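Local structure of decapping nuclease RAI1 (Candida albicans, 5BUD) at residues A[16-30]-A[201-215]. The protein removes the NAD cap, the methylguanosine cap or the 5' diphosphate from RNA 5' ends with a divalent metal, and binds and stimulates the exoribonuclease RAT1. Numbering follows the deposited sequence.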
loop_
_atom_site.group_PDB
_atom_site.type_symbol
_atom_site.label_atom_id
_atom_site.label_comp_id
_atom_site.label_asym_id
_atom_site.label_seq_id
_atom_site.Cartn_x
_atom_site.Cartn_y
_atom_site.Cartn_z
ATOM N N ALA A 16 -9.102 -6.758 18.835
ATOM C CA ALA A 16 -8.945 -5.479 19.502
ATOM C C ALA A 16 -8.241 -4.573 18.498
ATOM O O ALA A 16 -7.070 -4.779 18.180
ATOM C CB ALA A 16 -8.133 -5.630 20.783
ATOM N N LEU A 17 -8.982 -3.597 17.980
ATOM C CA LEU A 17 -8.499 -2.725 16.916
ATOM C C LEU A 17 -8.275 -1.327 17.444
ATOM O O LEU A 17 -9.157 -0.737 18.073
ATOM C CB LEU A 17 -9.514 -2.662 15.769
ATOM C CG LEU A 17 -9.879 -4.001 15.140
ATOM C CD1 LEU A 17 -11.059 -3.852 14.188
ATOM C CD2 LEU A 17 -8.675 -4.617 14.440
ATOM N N LYS A 18 -7.098 -0.788 17.162
ATOM C CA LYS A 18 -6.766 0.555 17.569
ATOM C C LYS A 18 -6.992 1.475 16.382
ATOM O O LYS A 18 -6.903 1.037 15.228
ATOM C CB LYS A 18 -5.318 0.618 18.033
ATOM C CG LYS A 18 -4.907 -0.488 19.000
ATOM C CD LYS A 18 -5.937 -0.779 20.091
ATOM C CE LYS A 18 -5.303 -1.445 21.307
ATOM N NZ LYS A 18 -6.082 -2.637 21.761
ATOM N N GLN A 19 -7.324 2.734 16.656
ATOM C CA GLN A 19 -7.655 3.664 15.597
ATOM C C GLN A 19 -6.343 4.181 15.073
ATOM O O GLN A 19 -5.471 4.503 15.872
ATOM C CB GLN A 19 -8.520 4.807 16.103
ATOM C CG GLN A 19 -8.921 5.755 14.977
ATOM C CD GLN A 19 -10.388 6.121 14.989
ATOM O OE1 GLN A 19 -11.236 5.320 15.392
ATOM N NE2 GLN A 19 -10.699 7.336 14.538
ATOM N N PRO A 20 -6.154 4.198 13.744
ATOM C CA PRO A 20 -4.857 4.714 13.284
ATOM C C PRO A 20 -4.784 6.238 13.365
ATOM O O PRO A 20 -5.812 6.907 13.261
ATOM C CB PRO A 20 -4.782 4.264 11.818
ATOM C CG PRO A 20 -6.020 3.478 11.563
ATOM C CD PRO A 20 -7.000 3.795 12.619
ATOM N N ARG A 21 -3.567 6.764 13.494
ATOM C CA ARG A 21 -3.340 8.218 13.529
ATOM C C ARG A 21 -2.101 8.522 12.720
ATOM O O ARG A 21 -1.103 7.816 12.848
ATOM C CB ARG A 21 -3.117 8.695 14.970
ATOM C CG ARG A 21 -4.222 8.342 15.940
ATOM C CD ARG A 21 -5.562 8.960 15.550
ATOM N NE ARG A 21 -6.531 8.922 16.647
ATOM C CZ ARG A 21 -7.849 9.062 16.503
ATOM N NH1 ARG A 21 -8.395 9.245 15.304
ATOM N NH2 ARG A 21 -8.637 9.011 17.569
ATOM N N GLU A 22 -2.158 9.546 11.874
ATOM C CA GLU A 22 -0.970 9.965 11.145
ATOM C C GLU A 22 0.011 10.578 12.144
ATOM O O GLU A 22 -0.391 11.369 12.986
ATOM C CB GLU A 22 -1.319 11.008 10.098
ATOM C CG GLU A 22 -0.118 11.540 9.334
ATOM C CD GLU A 22 -0.512 12.367 8.137
ATOM O OE1 GLU A 22 -1.166 11.825 7.218
ATOM O OE2 GLU A 22 -0.152 13.558 8.106
ATOM N N LEU A 23 1.291 10.234 12.001
ATOM C CA LEU A 23 2.380 10.837 12.767
ATOM C C LEU A 23 2.957 12.003 11.982
ATOM O O LEU A 23 3.089 13.101 12.517
ATOM C CB LEU A 23 3.475 9.797 13.059
ATOM C CG LEU A 23 3.034 8.535 13.827
ATOM C CD1 LEU A 23 4.201 7.576 14.066
ATOM C CD2 LEU A 23 2.357 8.895 15.146
ATOM N N PHE A 24 3.319 11.759 10.725
ATOM C CA PHE A 24 3.812 12.798 9.840
ATOM C C PHE A 24 3.654 12.325 8.405
ATOM O O PHE A 24 3.142 11.230 8.171
ATOM C CB PHE A 24 5.306 13.104 10.138
ATOM C CG PHE A 24 6.217 11.911 9.947
ATOM C CD1 PHE A 24 6.472 11.057 10.983
ATOM C CD2 PHE A 24 6.776 11.645 8.717
ATOM C CE1 PHE A 24 7.265 9.953 10.815
ATOM C CE2 PHE A 24 7.598 10.542 8.533
ATOM C CZ PHE A 24 7.832 9.688 9.581
ATOM N N SER A 25 4.122 13.145 7.460
ATOM C CA SER A 25 4.141 12.812 6.064
ATOM C C SER A 25 5.422 13.285 5.415
ATOM O O SER A 25 6.144 14.099 5.977
ATOM C CB SER A 25 2.984 13.487 5.353
ATOM O OG SER A 25 3.033 14.874 5.582
ATOM N N TYR A 26 5.651 12.792 4.207
ATOM C CA TYR A 26 6.729 13.240 3.362
ATOM C C TYR A 26 6.271 12.949 1.933
ATOM O O TYR A 26 5.140 12.481 1.741
ATOM C CB TYR A 26 8.053 12.562 3.764
ATOM C CG TYR A 26 8.167 11.067 3.613
ATOM C CD1 TYR A 26 7.514 10.204 4.471
ATOM C CD2 TYR A 26 8.969 10.510 2.633
ATOM C CE1 TYR A 26 7.629 8.823 4.357
ATOM C CE2 TYR A 26 9.091 9.137 2.500
ATOM C CZ TYR A 26 8.415 8.294 3.368
ATOM O OH TYR A 26 8.557 6.937 3.209
ATOM N N ALA A 27 7.114 13.222 0.937
ATOM C CA ALA A 27 6.670 13.194 -0.427
ATOM C C ALA A 27 7.799 12.790 -1.353
ATOM O O ALA A 27 8.973 12.808 -0.953
ATOM C CB ALA A 27 6.121 14.574 -0.804
ATOM N N ARG A 28 7.442 12.409 -2.575
ATOM C CA ARG A 28 8.408 12.238 -3.656
ATOM C C ARG A 28 8.048 13.196 -4.775
ATOM O O ARG A 28 6.885 13.254 -5.174
ATOM C CB ARG A 28 8.392 10.816 -4.170
ATOM C CG ARG A 28 9.652 10.448 -4.931
ATOM C CD ARG A 28 9.699 8.953 -5.173
ATOM N NE ARG A 28 8.682 8.566 -6.141
ATOM C CZ ARG A 28 8.471 7.329 -6.547
ATOM N NH1 ARG A 28 9.228 6.342 -6.099
ATOM N NH2 ARG A 28 7.508 7.081 -7.416
ATOM N N ASP A 29 9.022 13.965 -5.268
ATOM C CA ASP A 29 8.740 14.950 -6.317
ATOM C C ASP A 29 8.783 14.329 -7.699
ATOM O O ASP A 29 9.048 13.136 -7.857
ATOM C CB ASP A 29 9.604 16.232 -6.179
ATOM C CG ASP A 29 11.073 16.049 -6.590
ATOM O OD1 ASP A 29 11.429 15.096 -7.310
ATOM O OD2 ASP A 29 11.873 16.917 -6.178
ATOM N N ILE A 30 8.514 15.142 -8.709
ATOM C CA ILE A 30 8.379 14.652 -10.088
ATOM C C ILE A 30 9.680 14.081 -10.701
ATOM O O ILE A 30 9.656 13.360 -11.733
ATOM C CB ILE A 30 7.753 15.751 -10.969
ATOM C CG1 ILE A 30 7.253 15.165 -12.297
ATOM C CG2 ILE A 30 8.722 16.923 -11.171
ATOM C CD1 ILE A 30 6.333 16.084 -13.061
ATOM N N ASN A 201 2.375 11.304 -14.931
ATOM C CA ASN A 201 3.549 10.662 -14.356
ATOM C C ASN A 201 3.188 9.815 -13.129
ATOM O O ASN A 201 2.171 10.075 -12.471
ATOM C CB ASN A 201 4.614 11.705 -13.972
ATOM C CG ASN A 201 4.317 12.426 -12.677
ATOM O OD1 ASN A 201 4.602 11.923 -11.597
ATOM N ND2 ASN A 201 3.781 13.637 -12.771
ATOM N N ASN A 202 3.999 8.794 -12.837
ATOM C CA ASN A 202 3.901 8.112 -11.545
ATOM C C ASN A 202 5.113 8.339 -10.646
ATOM O O ASN A 202 5.403 7.538 -9.756
ATOM C CB ASN A 202 3.568 6.619 -11.696
ATOM C CG ASN A 202 4.676 5.813 -12.379
ATOM O OD1 ASN A 202 5.568 6.350 -13.065
ATOM N ND2 ASN A 202 4.608 4.518 -12.206
ATOM N N TYR A 203 5.747 9.492 -10.803
ATOM C CA TYR A 203 6.872 9.851 -9.967
ATOM C C TYR A 203 6.398 10.511 -8.701
ATOM O O TYR A 203 6.891 10.214 -7.616
ATOM C CB TYR A 203 7.808 10.816 -10.702
ATOM C CG TYR A 203 8.783 10.144 -11.601
ATOM C CD1 TYR A 203 8.391 9.680 -12.845
ATOM C CD2 TYR A 203 10.125 9.997 -11.232
ATOM C CE1 TYR A 203 9.283 9.070 -13.694
ATOM C CE2 TYR A 203 11.028 9.395 -12.084
ATOM C CZ TYR A 203 10.603 8.943 -13.317
ATOM O OH TYR A 203 11.460 8.330 -14.195
ATOM N N GLU A 204 5.457 11.434 -8.826
ATOM C CA GLU A 204 5.032 12.207 -7.672
ATOM C C GLU A 204 4.239 11.329 -6.712
ATOM O O GLU A 204 3.423 10.528 -7.156
ATOM C CB GLU A 204 4.177 13.392 -8.105
ATOM C CG GLU A 204 4.906 14.429 -8.966
ATOM C CD GLU A 204 3.932 15.487 -9.458
ATOM O OE1 GLU A 204 3.164 15.193 -10.406
ATOM O OE2 GLU A 204 3.915 16.590 -8.876
ATOM N N GLN A 205 4.485 11.498 -5.416
ATOM C CA GLN A 205 3.823 10.710 -4.381
ATOM C C GLN A 205 3.723 11.517 -3.101
ATOM O O GLN A 205 4.626 12.297 -2.775
ATOM C CB GLN A 205 4.650 9.484 -3.996
ATOM C CG GLN A 205 4.948 8.462 -5.054
ATOM C CD GLN A 205 5.716 7.286 -4.447
ATOM O OE1 GLN A 205 6.658 7.474 -3.650
ATOM N NE2 GLN A 205 5.317 6.081 -4.809
ATOM N N TYR A 206 2.644 11.294 -2.361
ATOM C CA TYR A 206 2.492 11.801 -1.029
ATOM C C TYR A 206 2.381 10.608 -0.091
ATOM O O TYR A 206 1.489 9.748 -0.267
ATOM C CB TYR A 206 1.242 12.632 -0.948
ATOM C CG TYR A 206 0.929 13.188 0.413
ATOM C CD1 TYR A 206 1.523 14.356 0.885
ATOM C CD2 TYR A 206 0.010 12.568 1.222
ATOM C CE1 TYR A 206 1.202 14.862 2.149
ATOM C CE2 TYR A 206 -0.313 13.065 2.457
ATOM C CZ TYR A 206 0.260 14.214 2.905
ATOM O OH TYR A 206 -0.114 14.634 4.171
ATOM N N LEU A 207 3.269 10.556 0.896
ATOM C CA LEU A 207 3.313 9.441 1.812
ATOM C C LEU A 207 2.971 9.829 3.231
ATOM O O LEU A 207 3.573 10.742 3.814
ATOM C CB LEU A 207 4.674 8.743 1.773
ATOM C CG LEU A 207 5.026 8.215 0.374
ATOM C CD1 LEU A 207 5.971 9.186 -0.305
ATOM C CD2 LEU A 207 5.658 6.835 0.452
ATOM N N SER A 208 2.032 9.081 3.797
ATOM C CA SER A 208 1.654 9.206 5.176
ATOM C C SER A 208 2.367 8.117 5.960
ATOM O O SER A 208 2.455 6.962 5.527
ATOM C CB SER A 208 0.149 9.010 5.314
ATOM O OG SER A 208 -0.313 9.260 6.614
ATOM N N VAL A 209 2.849 8.487 7.128
ATOM C CA VAL A 209 3.344 7.549 8.100
ATOM C C VAL A 209 2.420 7.594 9.291
ATOM O O VAL A 209 2.232 8.646 9.917
ATOM C CB VAL A 209 4.785 7.861 8.523
ATOM C CG1 VAL A 209 5.250 6.883 9.580
ATOM C CG2 VAL A 209 5.688 7.739 7.322
ATOM N N ILE A 210 1.850 6.429 9.610
ATOM C CA ILE A 210 0.831 6.332 10.640
ATOM C C ILE A 210 1.262 5.355 11.715
ATOM O O ILE A 210 2.069 4.457 11.468
ATOM C CB ILE A 210 -0.525 5.871 10.057
ATOM C CG1 ILE A 210 -0.451 4.444 9.501
ATOM C CG2 ILE A 210 -0.965 6.802 8.934
ATOM C CD1 ILE A 210 -1.724 3.696 9.723
ATOM N N ARG A 211 0.736 5.566 12.915
ATOM C CA ARG A 211 0.838 4.635 14.013
ATOM C C ARG A 211 -0.552 3.964 14.155
ATOM O O ARG A 211 -1.556 4.639 14.114
ATOM C CB ARG A 211 1.181 5.396 15.286
ATOM C CG ARG A 211 1.590 4.561 16.486
ATOM C CD ARG A 211 2.188 5.460 17.570
ATOM N NE ARG A 211 2.642 4.745 18.775
ATOM C CZ ARG A 211 1.855 4.388 19.797
ATOM N NH1 ARG A 211 0.547 4.639 19.779
ATOM N NH2 ARG A 211 2.378 3.771 20.848
ATOM N N THR A 212 -0.576 2.649 14.308
ATOM C CA THR A 212 -1.822 1.892 14.533
ATOM C C THR A 212 -1.481 0.697 15.437
ATOM O O THR A 212 -0.368 0.586 15.965
ATOM C CB THR A 212 -2.467 1.455 13.192
ATOM O OG1 THR A 212 -3.818 0.946 13.379
ATOM C CG2 THR A 212 -1.589 0.416 12.481
ATOM N N GLY A 213 -2.450 -0.176 15.659
ATOM C CA GLY A 213 -2.202 -1.330 16.487
ATOM C C GLY A 213 -3.263 -2.379 16.250
ATOM O O GLY A 213 -4.285 -2.103 15.627
ATOM N N ILE A 214 -2.982 -3.586 16.726
ATOM C CA ILE A 214 -3.972 -4.670 16.789
ATOM C C ILE A 214 -3.555 -5.568 17.932
ATOM O O ILE A 214 -2.352 -5.819 18.116
ATOM C CB ILE A 214 -4.101 -5.441 15.464
ATOM C CG1 ILE A 214 -5.146 -6.552 15.589
ATOM C CG2 ILE A 214 -2.758 -6.002 14.996
ATOM C CD1 ILE A 214 -5.585 -7.083 14.246
ATOM N N GLY A 215 -4.531 -5.990 18.738
ATOM C CA GLY A 215 -4.230 -6.687 19.991
ATOM C C GLY A 215 -3.365 -5.772 20.850
ATOM O O GLY A 215 -3.672 -4.601 21.014
#
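R21 and R211, Y26 and L207, and R28 and Q205 each exchange two backbone hydrogen bonds, pairing strand 21-28 antiparallel with strand 205-214. The register slips at a classic beta bulge, where L23 and F24 both face V209: V209 O takes a 2.8 Å bond from L23 N and a weak one from F24 N.

Apolar side chains pack on the face that carries F24, Y26, L207 and V209. V209 CB sits over the F24 ring, 3.9 Å from its centroid, and L207 CB over the Y26 ring in a second CH-pi contact, while V209 CG2 meets the edge of Y26 at CE1 (3.7 Å). Helix 78-92 packs against both rings.

On the face carrying S25, Y206 and S208, the extended E22 chain reaches across, and S208 OG donates to E22 OE1 (2.8 Å) from above the carboxylate plane; Y243 OH also bonds this oxygen.

The R28 chain bends at chi3 (70°) and turns its guanidinium edge to the 201-204 loop. R28 NE and NH2 both bond Y203 O, which lies in the guanidinium plane, NE at 2.8 Å. The Q205 amide stacks on one guanidinium face, planes 7° apart, and N74 binds NH1. N201 OD1 accepts from Y203 N, an Asx turn, and from E204 N, an Asx motif.

Q205 also touches E224, a manganese ligand, and strand 205-214 pairs with strand 217-228, which carries E224 and D226. The in-plane grip and the amide stack should restrict rotation of the R28 guanidinium, tying strand 21-28 to the loop beside the metal site of this PD-(D/E)XK nuclease.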